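Local coordinates for 2-dehydropantoate 2-reductase, putative (Enterococcus faecalis, PDB 2EW2), which probably catalyses the NADPH-dependent reduction of 2-dehydropantoate (ketopantoate) to pantoate, the second step in making (R)-pantoate for pantothenate, at residues B[307-310]-B[311-315]. Numbering follows the deposited sequence.
Sequences HGKE and ELLGA
The carboxylate of Glu310, whose CB touches CB of Ala315 at 4.1 Å, meets the edge of the His307 imidazole, which sits one turn earlier in the helix. ND1 of His307 donates to OE1 of Glu310 over 2.7 Å. The acceptor lies almost in the ring plane, whereas the ring nitrogen reaches the oxygen from its syn side, 34° out of the carboxylate plane. Glu310 points its CG back beside its own backbone N (chi1 -70°) and runs extended beyond it, which carries the carboxylate to the ring. NE2 of His307 hydrogen-bonds OD1 of Asp279 and OE2 of Glu310 takes the backbone N of Thr276, fixing both flat groups against the 275-279 loop.

Helix 297-313 ends in a Schellman motif: Gly314 takes a positive phi, Ala315 N reaches back to Glu310 O at 2.9 Å, nearly straight at 167°, and Gly314 N to Glu311 O at 3.2 Å. Leu313 N keeps its helical bond to Lys309 O. CG of Lys309 touches CD1 of Leu313 at 4.0 Å, the two side chains crossing at a slant.

Glu311 binds magnesium in a structure of this protein, though no metal is bound to this chain here. Leu313, Ala315 and Glu310 pack on Leu269 of helix 264-271, while Leu312 meets Leu215 and Lys309 NZ hydrogen-bonds Leu205 O, both of the second subunit, placing the helix end between helix 264-271 and the dimer partner.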
loop_
_atom_site.group_PDB
_atom_site.type_symbol
_atom_site.label_atom_id
_atom_site.label_comp_id
_atom_site.label_asym_id
_atom_site.label_seq_id
_atom_site.Cartn_x
_atom_site.Cartn_y
_atom_site.Cartn_z
ATOM N N HIS B 307 -4.169 -1.196 9.350
ATOM C CA HIS B 307 -4.433 -0.388 10.537
ATOM C C HIS B 307 -5.355 0.791 10.253
ATOM O O HIS B 307 -6.211 1.118 11.082
ATOM C CB HIS B 307 -3.129 0.107 11.169
ATOM C CG HIS B 307 -2.361 -0.962 11.874
ATOM N ND1 HIS B 307 -2.970 -1.928 12.650
ATOM C CD2 HIS B 307 -1.030 -1.205 11.945
ATOM C CE1 HIS B 307 -2.048 -2.728 13.152
ATOM N NE2 HIS B 307 -0.863 -2.308 12.745
ATOM N N GLY B 308 -5.190 1.426 9.088
ATOM C CA GLY B 308 -6.118 2.471 8.633
ATOM C C GLY B 308 -7.549 1.957 8.531
ATOM O O GLY B 308 -8.473 2.547 9.093
ATOM N N LYS B 309 -7.729 0.845 7.826
ATOM C CA LYS B 309 -9.043 0.203 7.701
ATOM C C LYS B 309 -9.669 -0.226 9.053
ATOM O O LYS B 309 -10.879 -0.067 9.260
ATOM C CB LYS B 309 -8.949 -0.992 6.744
ATOM C CG LYS B 309 -10.287 -1.500 6.238
ATOM C CD LYS B 309 -10.917 -0.498 5.277
ATOM C CE LYS B 309 -12.100 -1.105 4.545
ATOM N NZ LYS B 309 -12.754 -0.089 3.679
ATOM N N GLU B 310 -8.855 -0.782 9.953
ATOM C CA GLU B 310 -9.310 -1.127 11.307
ATOM C C GLU B 310 -9.959 0.089 11.983
ATOM O O GLU B 310 -11.088 0.007 12.480
ATOM C CB GLU B 310 -8.158 -1.669 12.163
ATOM C CG GLU B 310 -7.651 -3.068 11.764
ATOM C CD GLU B 310 -6.354 -3.441 12.463
ATOM O OE1 GLU B 310 -5.624 -2.527 12.910
ATOM O OE2 GLU B 310 -6.047 -4.648 12.570
ATOM N N GLU B 311 -9.245 1.214 11.979
ATOM C CA GLU B 311 -9.749 2.466 12.528
ATOM C C GLU B 311 -11.047 2.928 11.854
ATOM O O GLU B 311 -12.015 3.286 12.538
ATOM C CB GLU B 311 -8.671 3.545 12.433
ATOM C CG GLU B 311 -9.012 4.846 13.146
ATOM C CD GLU B 311 -8.440 4.933 14.551
ATOM O OE1 GLU B 311 -8.560 6.023 15.158
ATOM O OE2 GLU B 311 -7.880 3.927 15.050
ATOM N N LEU B 312 -11.078 2.908 10.522
ATOM C CA LEU B 312 -12.285 3.292 9.779
ATOM C C LEU B 312 -13.504 2.427 10.099
ATOM O O LEU B 312 -14.620 2.921 10.109
ATOM C CB LEU B 312 -12.032 3.272 8.274
ATOM C CG LEU B 312 -11.095 4.348 7.717
ATOM C CD1 LEU B 312 -10.661 3.985 6.300
ATOM C CD2 LEU B 312 -11.758 5.729 7.779
ATOM N N LEU B 313 -13.286 1.139 10.346
ATOM C CA LEU B 313 -14.383 0.205 10.600
ATOM C C LEU B 313 -14.738 0.106 12.082
ATOM O O LEU B 313 -15.679 -0.593 12.449
ATOM C CB LEU B 313 -14.042 -1.184 10.046
ATOM C CG LEU B 313 -14.012 -1.384 8.527
ATOM C CD1 LEU B 313 -13.595 -2.810 8.171
ATOM C CD2 LEU B 313 -15.350 -1.049 7.897
ATOM N N GLY B 314 -13.975 0.814 12.915
ATOM C CA GLY B 314 -14.048 0.704 14.376
ATOM C C GLY B 314 -13.805 -0.703 14.914
ATOM O O GLY B 314 -14.492 -1.140 15.839
ATOM N N ALA B 315 -12.837 -1.415 14.332
ATOM C CA ALA B 315 -12.517 -2.779 14.741
ATOM C C ALA B 315 -12.092 -2.810 16.204
ATOM O O ALA B 315 -11.479 -1.858 16.687
ATOM C CB ALA B 315 -11.430 -3.347 13.867
#